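Side-chain contacts in glycosyltransferase Gtf1 (Streptococcus pneumoniae, PDB 4PQG), which is a glycosyltransferase of the GT-B class that carries an extended beta-sheet domain and is seen with uridine-5'-diphosphate bound: residues H135-Y138 with N143-R146; K147-Y152 with C156-A161; V109-F114 with D118-C123. All coordinates share one frame; numbering follows the deposited sequence.

Overall arrangement
Three successive hairpin contacts span five neighbouring strands of one long antiparallel sheet, in the order contact 3, contact 1, contact 2. Contacts 1 and 2 share strand 143-150, and their centres are about 8 Å apart. Contact 3 lies about 9 Å from contact 1, centre to centre, and joins it where strand 119-125 pairs with strand 133-140: the N of Glu-137 lies 2.8 Å from the O of Thr-122, probably a hydrogen bond. Contacts 2 and 3 do not touch, their nearest atoms being about 7 Å apart. All lie in the extended beta-sheet domain, their centres 26 to 34 Å from the centre of the chain, and none of their residues borders the 2-acetamido-2-deoxy-beta-d-glucopyranose.

Contact 1: residues H135-Y138 with N143-R146; sequences HAEY and NLIR
Tyr-138 carries its CG anti to the backbone N (chi1 -176°), and this sets its ring alongside Ile-145, the two side chains pointing the same way; Ile-145 CB meets the ring at its edge, 4.1 Å from CD2 of Tyr-138. Leu-144 makes the same choice at chi1 (177°) and sends CD1 back across the other face of the sheet, 3.7 Å from CB of Glu-137 and equally close to the carbonyl oxygen of Tyr-138. The backbone evidence explains why Ile-145 stands on the tyrosine side. Tyr-138 N donates to Arg-146 O at 2.8 Å, almost straight (172°), while Ile-145 N donates to Tyr-138 O at 2.9 Å. Two residues, Ile-145 and Arg-146, therefore face one, which defines a classic beta bulge. The guanidinium of Arg-146 turns away from the hairpin partner and forms a salt bridge with Asp-148 instead. Phe-96, from a loop, lies nearly parallel to the Tyr-138 ring. Within the sheet, strand 133-140 is flanked, on the side away from 143-150, by strand 119-125, and strand 143-150 by strand 154-163, through the backbone pairing of Ile-145 with Phe-160.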
ATOM      1  N   HIS A 135       9.988 -20.065   4.298  1.00 20.84           N
ATOM      2  CA  HIS A 135      10.854 -20.068   5.482  1.00 20.82           C
ATOM      3  C   HIS A 135      10.676 -21.326   6.288  1.00 20.30           C
ATOM      4  O   HIS A 135       9.692 -22.042   6.102  1.00 19.92           O
ATOM      5  CB  HIS A 135      10.674 -18.796   6.321  1.00 22.30           C
ATOM      6  CG  HIS A 135       9.464 -18.793   7.216  1.00 24.63           C
ATOM      7  ND1 HIS A 135       8.248 -18.426   6.783  1.00 26.50           N
ATOM      8  CD2 HIS A 135       9.332 -19.058   8.579  1.00 27.44           C
ATOM      9  CE1 HIS A 135       7.374 -18.473   7.799  1.00 26.33           C
ATOM     10  NE2 HIS A 135       8.039 -18.850   8.904  1.00 27.39           N
ATOM     11  N   ALA A 136      11.635 -21.610   7.169  1.00 19.56           N
ATOM     12  CA  ALA A 136      11.670 -22.852   7.959  1.00 19.77           C
ATOM     13  C   ALA A 136      12.125 -22.548   9.367  1.00 19.96           C
ATOM     14  O   ALA A 136      12.932 -21.630   9.579  1.00 19.64           O
ATOM     15  CB  ALA A 136      12.613 -23.864   7.329  1.00 19.58           C
ATOM     16  N   GLU A 137      11.617 -23.327  10.316  1.00 19.81           N
ATOM     17  CA  GLU A 137      11.894 -23.161  11.737  1.00 21.55           C
ATOM     18  C   GLU A 137      12.533 -24.423  12.317  1.00 21.87           C
ATOM     19  O   GLU A 137      12.020 -25.528  12.114  1.00 21.47           O
ATOM     20  CB  GLU A 137      10.592 -22.818  12.483  1.00 23.34           C
ATOM     21  CG  GLU A 137       9.892 -21.607  11.863  1.00 26.59           C
ATOM     22  CD  GLU A 137       8.753 -21.052  12.687  1.00 29.03           C
ATOM     23  OE1 GLU A 137       8.326 -21.734  13.636  1.00 31.11           O
ATOM     24  OE2 GLU A 137       8.271 -19.937  12.355  1.00 31.23           O
ATOM     25  N   TYR A 138      13.648 -24.256  13.028  1.00 22.61           N
ATOM     26  CA  TYR A 138      14.348 -25.386  13.657  1.00 25.05           C
ATOM     27  C   TYR A 138      14.149 -25.392  15.150  1.00 24.82           C
ATOM     28  O   TYR A 138      14.494 -24.430  15.836  1.00 23.72           O
ATOM     29  CB  TYR A 138      15.846 -25.361  13.376  1.00 27.75           C
ATOM     30  CG  TYR A 138      16.612 -26.559  13.934  1.00 31.15           C
ATOM     31  CD1 TYR A 138      16.654 -27.781  13.236  1.00 34.11           C
ATOM     32  CD2 TYR A 138      17.319 -26.468  15.147  1.00 32.92           C
ATOM     33  CE1 TYR A 138      17.372 -28.869  13.734  1.00 35.47           C
ATOM     34  CE2 TYR A 138      18.035 -27.549  15.659  1.00 32.44           C
ATOM     35  CZ  TYR A 138      18.059 -28.742  14.952  1.00 36.76           C
ATOM     36  OH  TYR A 138      18.772 -29.809  15.452  1.00 39.33           O
ATOM     37  N   ASN A 143      12.255 -26.081  21.971  1.00 37.17           N
ATOM     38  CA  ASN A 143      12.674 -24.681  21.825  1.00 35.12           C
ATOM     39  C   ASN A 143      13.137 -24.280  20.426  1.00 30.10           C
ATOM     40  O   ASN A 143      14.012 -24.915  19.836  1.00 29.35           O
ATOM     41  CB  ASN A 143      13.757 -24.341  22.840  1.00 36.81           C
ATOM     42  CG  ASN A 143      13.266 -24.460  24.268  1.00 39.52           C
ATOM     43  OD1 ASN A 143      12.160 -24.020  24.601  1.00 41.81           O
ATOM     44  ND2 ASN A 143      14.086 -25.059  25.120  1.00 39.56           N
ATOM     45  N   LEU A 144      12.530 -23.218  19.919  1.00 27.76           N
ATOM     46  CA  LEU A 144      12.884 -22.647  18.632  1.00 26.08           C
ATOM     47  C   LEU A 144      14.269 -22.010  18.711  1.00 23.98           C
ATOM     48  O   LEU A 144      14.517 -21.150  19.536  1.00 23.62           O
ATOM     49  CB  LEU A 144      11.845 -21.615  18.231  1.00 25.92           C
ATOM     50  CG  LEU A 144      12.033 -20.816  16.945  1.00 26.81           C
ATOM     51  CD1 LEU A 144      12.008 -21.714  15.731  1.00 26.89           C
ATOM     52  CD2 LEU A 144      10.898 -19.801  16.864  1.00 28.87           C
ATOM     53  N   ILE A 145      15.148 -22.434  17.818  1.00 23.66           N
ATOM     54  CA  ILE A 145      16.560 -22.087  17.837  1.00 22.85           C
ATOM     55  C   ILE A 145      16.964 -21.235  16.620  1.00 20.27           C
ATOM     56  O   ILE A 145      17.838 -20.398  16.710  1.00 18.88           O
ATOM     57  CB  ILE A 145      17.390 -23.405  17.938  1.00 26.09           C
ATOM     58  CG1 ILE A 145      17.238 -24.023  19.337  1.00 27.20           C
ATOM     59  CG2 ILE A 145      18.866 -23.225  17.596  1.00 28.35           C
ATOM     60  CD1 ILE A 145      17.395 -23.025  20.474  1.00 29.08           C
ATOM     61  N   ARG A 146      16.342 -21.468  15.476  1.00 19.74           N
ATOM     62  CA  ARG A 146      16.717 -20.761  14.250  1.00 19.78           C
ATOM     63  C   ARG A 146      15.563 -20.770  13.270  1.00 19.68           C
ATOM     64  O   ARG A 146      14.823 -21.768  13.166  1.00 19.56           O
ATOM     65  CB  ARG A 146      17.960 -21.389  13.594  1.00 19.22           C
ATOM     66  CG  ARG A 146      18.623 -20.504  12.529  1.00 21.02           C
ATOM     67  CD  ARG A 146      19.922 -21.136  12.009  1.00 21.68           C
ATOM     68  NE  ARG A 146      19.790 -21.814  10.721  1.00 20.92           N
ATOM     69  CZ  ARG A 146      20.624 -22.748  10.253  1.00 23.06           C
ATOM     70  NH1 ARG A 146      21.666 -23.177  10.967  1.00 21.55           N
ATOM     71  NH2 ARG A 146      20.412 -23.269   9.055  1.00 24.23           N
TER

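Contact 2: residues K147-Y152 with C156-A161; sequences KDYFSY and CSEYFA
Lys-147, Asp-148 and Tyr-149 pair with Glu-158, Ser-157 and Cys-156 in the regular antiparallel ladder of a beta hairpin, strands 143-150 and 154-163, whose short strand axes run at 167°, with Lys-147 and Glu-158 exchanging both backbone bonds (Glu-158 N to Lys-147 O, 2.7 Å) and Tyr-149 N donating to Cys-156 O. On the face bearing Tyr-149 and Glu-158, the hydroxyl of Tyr-149 donates to OE1 of Glu-158 over a short 2.5 Å, reaching the oxygen from above the carboxylate plane, while OE1 itself lies at the edge of the ring. Ring and carboxylate are turned 80° against each other. Glu-158 reaches this far because its chain is extended beyond CG (chi2 -180°). OE1 has a second donor: a water 2.7 Å from it, which in turn accepts from Lys-147 NZ at 3.0 Å. The ammonium and the carboxylate are thus bridged by water rather than in direct contact; together with Arg-172, which forms a salt bridge with OE2 of Glu-158, the nearby ammonium probably favours the ionised glutamate. Nearer its backbone, the lysine chain crosses Phe-160, its CG 3.7 Å from CE2 of that ring. At the other end Cys-156 SG stands obliquely to the Tyr-149 ring, 4.0 Å from CD2, a sulfur-aromatic contact.

On the opposite face, that of Asp-148 and Ser-157, Ser-157 OG donates to Asp-148 OD1 at 2.6 Å, again from above the carboxylate plane; the second oxygen of this buried aspartate also takes a salt bridge from Arg-154.

Strand 133-140 continues the sheet beyond 143-150, with His-135 meeting the Tyr-149 ring. Beyond 154-163 lies strand 166-175, which supplies Arg-172.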
ATOM      1  N   LYS A 147      15.404 -19.645  12.578  1.00 19.38           N
ATOM      2  CA  LYS A 147      14.523 -19.532  11.426  1.00 19.37           C
ATOM      3  C   LYS A 147      15.319 -19.090  10.216  1.00 19.08           C
ATOM      4  O   LYS A 147      16.054 -18.089  10.276  1.00 18.29           O
ATOM      5  CB  LYS A 147      13.417 -18.500  11.659  1.00 20.23           C
ATOM      6  CG  LYS A 147      12.360 -18.884  12.666  1.00 22.70           C
ATOM      7  CD  LYS A 147      11.157 -17.952  12.564  1.00 23.33           C
ATOM      8  CE  LYS A 147      10.295 -18.025  13.821  1.00 25.12           C
ATOM      9  NZ  LYS A 147       9.173 -17.029  13.836  1.00 26.12           N
ATOM     10  N   ASP A 148      15.158 -19.815   9.112  1.00 18.09           N
ATOM     11  CA  ASP A 148      15.799 -19.457   7.858  1.00 18.07           C
ATOM     12  C   ASP A 148      14.730 -18.988   6.880  1.00 17.84           C
ATOM     13  O   ASP A 148      13.601 -19.486   6.914  1.00 17.26           O
ATOM     14  CB  ASP A 148      16.514 -20.660   7.251  1.00 17.66           C
ATOM     15  CG  ASP A 148      17.783 -21.050   7.996  1.00 18.92           C
ATOM     16  OD1 ASP A 148      18.272 -20.297   8.867  1.00 18.77           O
ATOM     17  OD2 ASP A 148      18.306 -22.127   7.674  1.00 18.25           O
ATOM     18  N   TYR A 149      15.109 -18.040   6.018  1.00 17.21           N
ATOM     19  CA  TYR A 149      14.230 -17.428   5.026  1.00 17.33           C
ATOM     20  C   TYR A 149      14.838 -17.581   3.626  1.00 17.64           C
ATOM     21  O   TYR A 149      16.017 -17.296   3.449  1.00 16.63           O
ATOM     22  CB  TYR A 149      14.036 -15.952   5.373  1.00 16.37           C
ATOM     23  CG  TYR A 149      13.331 -15.778   6.702  1.00 16.55           C
ATOM     24  CD1 TYR A 149      11.937 -15.731   6.769  1.00 16.68           C
ATOM     25  CD2 TYR A 149      14.054 -15.721   7.903  1.00 16.71           C
ATOM     26  CE1 TYR A 149      11.283 -15.625   7.998  1.00 16.61           C
ATOM     27  CE2 TYR A 149      13.406 -15.601   9.130  1.00 16.55           C
ATOM     28  CZ  TYR A 149      12.021 -15.555   9.161  1.00 16.89           C
ATOM     29  OH  TYR A 149      11.372 -15.413  10.359  1.00 16.70           O
ATOM     30  N   PHE A 150      14.027 -17.995   2.643  1.00 18.14           N
ATOM     31  CA  PHE A 150      14.528 -18.440   1.325  1.00 18.68           C
ATOM     32  C   PHE A 150      13.893 -17.735   0.124  1.00 19.90           C
ATOM     33  O   PHE A 150      12.673 -17.469   0.112  1.00 19.80           O
ATOM     34  CB  PHE A 150      14.308 -19.958   1.146  1.00 19.39           C
ATOM     35  CG  PHE A 150      14.838 -20.800   2.277  1.00 19.84           C
ATOM     36  CD1 PHE A 150      16.186 -21.166   2.332  1.00 20.31           C
ATOM     37  CD2 PHE A 150      13.985 -21.251   3.278  1.00 20.12           C
ATOM     38  CE1 PHE A 150      16.671 -21.951   3.371  1.00 19.85           C
ATOM     39  CE2 PHE A 150      14.464 -22.028   4.323  1.00 20.76           C
ATOM     40  CZ  PHE A 150      15.810 -22.380   4.369  1.00 20.48           C
ATOM     41  N   SER A 151      14.723 -17.431  -0.880  1.00 20.05           N
ATOM     42  CA  SER A 151      14.258 -17.030  -2.231  1.00 19.91           C
ATOM     43  C   SER A 151      14.768 -18.133  -3.164  1.00 20.11           C
ATOM     44  O   SER A 151      14.211 -19.223  -3.151  1.00 20.64           O
ATOM     45  CB  SER A 151      14.750 -15.635  -2.640  1.00 19.80           C
ATOM     46  OG  SER A 151      16.161 -15.498  -2.495  1.00 20.97           O
ATOM     47  N   TYR A 152      15.847 -17.890  -3.908  1.00 19.57           N
ATOM     48  CA  TYR A 152      16.528 -18.994  -4.625  1.00 20.11           C
ATOM     49  C   TYR A 152      17.618 -19.638  -3.756  1.00 20.48           C
ATOM     50  O   TYR A 152      18.155 -20.689  -4.100  1.00 19.63           O
ATOM     51  CB  TYR A 152      17.091 -18.544  -5.974  1.00 18.98           C
ATOM     52  CG  TYR A 152      18.065 -17.366  -5.933  1.00 19.73           C
ATOM     53  CD1 TYR A 152      19.455 -17.567  -5.902  1.00 19.51           C
ATOM     54  CD2 TYR A 152      17.596 -16.052  -5.976  1.00 19.89           C
ATOM     55  CE1 TYR A 152      20.334 -16.481  -5.885  1.00 19.95           C
ATOM     56  CE2 TYR A 152      18.465 -14.967  -5.969  1.00 19.91           C
ATOM     57  CZ  TYR A 152      19.830 -15.180  -5.929  1.00 19.70           C
ATOM     58  OH  TYR A 152      20.660 -14.070  -5.916  1.00 19.42           O
ATOM     59  N   CYS A 156      18.381 -14.936   4.841  1.00 15.41           N
ATOM     60  CA  CYS A 156      18.359 -14.478   6.235  1.00 15.12           C
ATOM     61  C   CYS A 156      18.192 -15.655   7.208  1.00 15.29           C
ATOM     62  O   CYS A 156      17.443 -16.614   6.916  1.00 13.99           O
ATOM     63  CB  CYS A 156      17.214 -13.453   6.429  1.00 15.70           C
ATOM     64  SG  CYS A 156      16.938 -12.900   8.131  1.00 17.42           S
ATOM     65  N   SER A 157      18.892 -15.586   8.348  1.00 14.90           N
ATOM     66  CA  SER A 157      18.611 -16.444   9.509  1.00 15.21           C
ATOM     67  C   SER A 157      18.302 -15.606  10.753  1.00 16.32           C
ATOM     68  O   SER A 157      18.900 -14.550  10.972  1.00 16.40           O
ATOM     69  CB  SER A 157      19.774 -17.374   9.838  1.00 15.81           C
ATOM     70  OG  SER A 157      19.944 -18.357   8.847  1.00 17.03           O
ATOM     71  N   GLU A 158      17.351 -16.082  11.541  1.00 15.81           N
ATOM     72  CA  GLU A 158      17.051 -15.535  12.842  1.00 16.63           C
ATOM     73  C   GLU A 158      17.419 -16.554  13.902  1.00 17.08           C
ATOM     74  O   GLU A 158      17.092 -17.734  13.776  1.00 16.89           O
ATOM     75  CB  GLU A 158      15.568 -15.195  12.974  1.00 16.09           C
ATOM     76  CG  GLU A 158      15.116 -14.016  12.135  1.00 16.09           C
ATOM     77  CD  GLU A 158      13.642 -13.730  12.312  1.00 16.44           C
ATOM     78  OE1 GLU A 158      12.837 -14.683  12.290  1.00 16.60           O
ATOM     79  OE2 GLU A 158      13.292 -12.543  12.464  1.00 16.97           O
ATOM     80  N   TYR A 159      18.042 -16.059  14.968  1.00 17.39           N
ATOM     81  CA  TYR A 159      18.521 -16.875  16.067  1.00 18.88           C
ATOM     82  C   TYR A 159      17.749 -16.533  17.334  1.00 19.93           C
ATOM     83  O   TYR A 159      17.541 -15.354  17.636  1.00 20.55           O
ATOM     84  CB  TYR A 159      20.029 -16.685  16.264  1.00 19.43           C
ATOM     85  CG  TYR A 159      20.807 -16.985  14.999  1.00 20.35           C
ATOM     86  CD1 TYR A 159      21.133 -18.295  14.651  1.00 20.53           C
ATOM     87  CD2 TYR A 159      21.169 -15.959  14.125  1.00 20.54           C
ATOM     88  CE1 TYR A 159      21.839 -18.569  13.481  1.00 21.86           C
ATOM     89  CE2 TYR A 159      21.863 -16.220  12.954  1.00 21.76           C
ATOM     90  CZ  TYR A 159      22.200 -17.519  12.643  1.00 21.94           C
ATOM     91  OH  TYR A 159      22.880 -17.767  11.484  1.00 22.81           O
ATOM     92  N   PHE A 160      17.300 -17.580  18.027  1.00 20.66           N
ATOM     93  CA  PHE A 160      16.450 -17.466  19.204  1.00 23.05           C
ATOM     94  C   PHE A 160      17.025 -18.244  20.384  1.00 26.35           C
ATOM     95  O   PHE A 160      17.688 -19.261  20.200  1.00 26.33           O
ATOM     96  CB  PHE A 160      15.059 -18.053  18.928  1.00 21.32           C
ATOM     97  CG  PHE A 160      14.291 -17.360  17.840  1.00 20.24           C
ATOM     98  CD1 PHE A 160      13.272 -16.471  18.152  1.00 19.24           C
ATOM     99  CD2 PHE A 160      14.556 -17.630  16.503  1.00 19.74           C
ATOM    100  CE1 PHE A 160      12.533 -15.853  17.149  1.00 18.71           C
ATOM    101  CE2 PHE A 160      13.828 -17.012  15.496  1.00 19.39           C
ATOM    102  CZ  PHE A 160      12.817 -16.121  15.819  1.00 19.01           C
ATOM    103  N   ALA A 161      16.746 -17.761  21.594  1.00 29.85           N
ATOM    104  CA  ALA A 161      17.059 -18.494  22.823  1.00 32.71           C
ATOM    105  C   ALA A 161      15.857 -18.436  23.788  1.00 35.30           C
ATOM    106  O   ALA A 161      15.097 -17.460  23.785  1.00 32.02           O
ATOM    107  CB  ALA A 161      18.310 -17.933  23.481  1.00 32.77           C
TER
HETATM  108  O   HOH W   1      10.514 -14.399  13.734  1.00 28.28           O

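Contact 3: residues V109-F114 with D118-C123; sequences VLRVFF and DKFVTC
Phe-114 and Lys-119 form the compact end of this hairpin: NZ of Lys-119 stands 3.7 Å from the Phe-114 ring centroid and only 7° off the ring normal, a cation-pi contact over the middle of the face. The lysine bends at its last torsion (chi4 80°) to get there, and its NZ also bonds to the backbone O of Gly-97. Beside it, Val-121 CG2 touches CE2 of Phe-114 at 3.8 Å. Leu-110, Val-112, Val-121 and Cys-123 continue this buried face, against which helix 89-93 packs, and straight backbone bonds such as Val-112 N to Val-121 O (2.7 Å) hold the strands in register.

The opposite face is less buried: Arg-111, Phe-113 and Phe-120 are partly exposed, although His-102 stacks on Phe-113. Here the guanidinium of Arg-111 lies nearly parallel to the Phe-120 ring, planes 18° apart, offset so that CE1 at the ring's rim sits over one face, 3.6 Å from NE of Arg-111. That NE also gives Thr-122 OG1 a weak, bent bond (2.8 Å). Phe-113 runs alongside Phe-120, its CD1 3.9 Å from CB of Phe-120, the ring planes oblique.

The chemistry thus differs by face. Apolar packing and a cation over a ring centre join the strands on the buried side; on the other, a guanidinium offset against an aromatic rim, with a weak bond, is consistent with partial exposure, where the charge probably keeps some access to water.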
ATOM      1  N   VAL A 109       1.665 -25.605   6.270  1.00 31.04           N
ATOM      2  CA  VAL A 109       2.578 -25.915   7.360  1.00 30.35           C
ATOM      3  C   VAL A 109       3.010 -27.388   7.302  1.00 30.76           C
ATOM      4  O   VAL A 109       2.198 -28.293   7.524  1.00 31.16           O
ATOM      5  CB  VAL A 109       1.957 -25.553   8.714  1.00 30.49           C
ATOM      6  CG1 VAL A 109       2.943 -25.788   9.847  1.00 30.12           C
ATOM      7  CG2 VAL A 109       1.475 -24.099   8.704  1.00 32.02           C
ATOM      8  N   LEU A 110       4.276 -27.618   6.948  1.00 29.60           N
ATOM      9  CA  LEU A 110       4.834 -28.969   6.873  1.00 30.01           C
ATOM     10  C   LEU A 110       5.867 -29.193   7.967  1.00 30.81           C
ATOM     11  O   LEU A 110       6.930 -28.558   7.986  1.00 28.41           O
ATOM     12  CB  LEU A 110       5.441 -29.238   5.492  1.00 28.76           C
ATOM     13  CG  LEU A 110       5.947 -30.655   5.168  1.00 30.65           C
ATOM     14  CD1 LEU A 110       4.789 -31.629   4.929  1.00 29.89           C
ATOM     15  CD2 LEU A 110       6.868 -30.645   3.950  1.00 28.26           C
ATOM     16  N   ARG A 111       5.548 -30.086   8.892  1.00 30.38           N
ATOM     17  CA  ARG A 111       6.472 -30.400   9.959  1.00 30.30           C
ATOM     18  C   ARG A 111       7.170 -31.721   9.673  1.00 31.64           C
ATOM     19  O   ARG A 111       6.516 -32.740   9.434  1.00 30.30           O
ATOM     20  CB  ARG A 111       5.759 -30.421  11.310  1.00 32.30           C
ATOM     21  CG  ARG A 111       6.718 -30.511  12.477  1.00 33.98           C
ATOM     22  CD  ARG A 111       6.080 -30.021  13.755  1.00 37.60           C
ATOM     23  NE  ARG A 111       5.791 -28.590  13.703  1.00 41.11           N
ATOM     24  CZ  ARG A 111       5.239 -27.904  14.699  1.00 42.01           C
ATOM     25  NH1 ARG A 111       4.911 -28.524  15.831  1.00 43.18           N
ATOM     26  NH2 ARG A 111       5.017 -26.602  14.563  1.00 39.87           N
ATOM     27  N   VAL A 112       8.501 -31.677   9.688  1.00 29.77           N
ATOM     28  CA  VAL A 112       9.344 -32.817   9.394  1.00 30.10           C
ATOM     29  C   VAL A 112      10.005 -33.272  10.690  1.00 33.10           C
ATOM     30  O   VAL A 112      10.719 -32.507  11.362  1.00 30.37           O
ATOM     31  CB  VAL A 112      10.372 -32.471   8.296  1.00 29.77           C
ATOM     32  CG1 VAL A 112      11.364 -33.608   8.062  1.00 28.72           C
ATOM     33  CG2 VAL A 112       9.653 -32.105   7.005  1.00 29.07           C
ATOM     34  N   PHE A 113       9.724 -34.521  11.051  1.00 35.05           N
ATOM     35  CA  PHE A 113      10.217 -35.106  12.285  1.00 36.94           C
ATOM     36  C   PHE A 113      11.422 -35.985  12.005  1.00 37.85           C
ATOM     37  O   PHE A 113      11.624 -36.454  10.883  1.00 37.34           O
ATOM     38  CB  PHE A 113       9.112 -35.902  12.989  1.00 38.38           C
ATOM     39  CG  PHE A 113       7.985 -35.052  13.517  1.00 40.38           C
ATOM     40  CD1 PHE A 113       8.066 -34.463  14.778  1.00 40.79           C
ATOM     41  CD2 PHE A 113       6.832 -34.849  12.762  1.00 41.48           C
ATOM     42  CE1 PHE A 113       7.026 -33.686  15.271  1.00 41.10           C
ATOM     43  CE2 PHE A 113       5.785 -34.074  13.255  1.00 40.24           C
ATOM     44  CZ  PHE A 113       5.883 -33.498  14.511  1.00 40.69           C
ATOM     45  N   PHE A 114      12.225 -36.182  13.041  1.00 40.95           N
ATOM     46  CA  PHE A 114      13.451 -36.938  12.942  1.00 43.15           C
ATOM     47  C   PHE A 114      13.477 -38.057  13.988  1.00 45.24           C
ATOM     48  O   PHE A 114      12.673 -38.066  14.936  1.00 42.23           O
ATOM     49  CB  PHE A 114      14.657 -36.000  13.070  1.00 41.92           C
ATOM     50  CG  PHE A 114      14.790 -35.033  11.919  1.00 44.24           C
ATOM     51  CD1 PHE A 114      15.615 -35.322  10.838  1.00 45.18           C
ATOM     52  CD2 PHE A 114      14.076 -33.832  11.905  1.00 44.31           C
ATOM     53  CE1 PHE A 114      15.730 -34.442   9.767  1.00 44.65           C
ATOM     54  CE2 PHE A 114      14.193 -32.949  10.838  1.00 43.91           C
ATOM     55  CZ  PHE A 114      15.012 -33.260   9.765  1.00 42.49           C
ATOM     56  N   ASP A 118      14.426 -35.225  19.684  1.00 50.46           N
ATOM     57  CA  ASP A 118      14.591 -33.877  20.202  1.00 49.24           C
ATOM     58  C   ASP A 118      14.458 -32.777  19.150  1.00 43.00           C
ATOM     59  O   ASP A 118      14.207 -31.632  19.503  1.00 42.92           O
ATOM     60  CB  ASP A 118      15.929 -33.754  20.933  1.00 53.76           C
ATOM     61  CG  ASP A 118      15.984 -34.593  22.200  1.00 57.35           C
ATOM     62  OD1 ASP A 118      14.929 -34.764  22.857  1.00 57.97           O
ATOM     63  OD2 ASP A 118      17.090 -35.064  22.543  1.00 57.64           O
ATOM     64  N   LYS A 119      14.611 -33.116  17.874  1.00 38.73           N
ATOM     65  CA  LYS A 119      14.603 -32.098  16.834  1.00 38.51           C
ATOM     66  C   LYS A 119      13.520 -32.275  15.761  1.00 37.26           C
ATOM     67  O   LYS A 119      13.241 -33.390  15.330  1.00 36.84           O
ATOM     68  CB  LYS A 119      16.006 -31.942  16.214  1.00 41.50           C
ATOM     69  CG  LYS A 119      16.309 -32.769  14.965  1.00 43.70           C
ATOM     70  CD  LYS A 119      17.806 -32.780  14.663  1.00 44.43           C
ATOM     71  CE  LYS A 119      18.133 -33.375  13.298  1.00 48.06           C
ATOM     72  NZ  LYS A 119      17.933 -32.432  12.155  1.00 45.67           N
ATOM     73  N   PHE A 120      12.901 -31.165  15.361  1.00 32.41           N
ATOM     74  CA  PHE A 120      12.063 -31.127  14.162  1.00 31.46           C
ATOM     75  C   PHE A 120      12.186 -29.803  13.395  1.00 30.78           C
ATOM     76  O   PHE A 120      12.607 -28.790  13.957  1.00 28.69           O
ATOM     77  CB  PHE A 120      10.591 -31.468  14.465  1.00 33.47           C
ATOM     78  CG  PHE A 120       9.892 -30.509  15.396  1.00 34.19           C
ATOM     79  CD1 PHE A 120       9.337 -29.316  14.918  1.00 33.82           C
ATOM     80  CD2 PHE A 120       9.722 -30.828  16.744  1.00 34.81           C
ATOM     81  CE1 PHE A 120       8.669 -28.445  15.779  1.00 34.82           C
ATOM     82  CE2 PHE A 120       9.049 -29.963  17.608  1.00 35.36           C
ATOM     83  CZ  PHE A 120       8.524 -28.768  17.122  1.00 35.56           C
ATOM     84  N   VAL A 121      11.829 -29.837  12.115  1.00 28.71           N
ATOM     85  CA  VAL A 121      11.848 -28.667  11.250  1.00 27.29           C
ATOM     86  C   VAL A 121      10.422 -28.416  10.783  1.00 27.39           C
ATOM     87  O   VAL A 121       9.744 -29.343  10.318  1.00 27.07           O
ATOM     88  CB  VAL A 121      12.755 -28.889  10.016  1.00 27.64           C
ATOM     89  CG1 VAL A 121      12.741 -27.676   9.103  1.00 28.00           C
ATOM     90  CG2 VAL A 121      14.180 -29.208  10.441  1.00 29.49           C
ATOM     91  N   THR A 122       9.954 -27.178  10.927  1.00 26.26           N
ATOM     92  CA  THR A 122       8.668 -26.790  10.355  1.00 24.33           C
ATOM     93  C   THR A 122       8.914 -25.933   9.120  1.00 25.01           C
ATOM     94  O   THR A 122       9.567 -24.880   9.196  1.00 23.71           O
ATOM     95  CB  THR A 122       7.786 -26.061  11.387  1.00 25.92           C
ATOM     96  OG1 THR A 122       7.730 -26.835  12.591  1.00 24.32           O
ATOM     97  CG2 THR A 122       6.371 -25.840  10.844  1.00 24.17           C
ATOM     98  N   CYS A 123       8.424 -26.409   7.977  1.00 24.38           N
ATOM     99  CA  CYS A 123       8.499 -25.667   6.732  1.00 24.77           C
ATOM    100  C   CYS A 123       7.194 -24.944   6.453  1.00 25.43           C
ATOM    101  O   CYS A 123       6.096 -25.508   6.615  1.00 24.64           O
ATOM    102  CB  CYS A 123       8.825 -26.584   5.551  1.00 26.00           C
ATOM    103  SG  CYS A 123      10.429 -27.419   5.647  1.00 27.40           S
TER
HETATM  104  O   HOH W   2      11.628 -35.269  15.899  1.00 37.52           O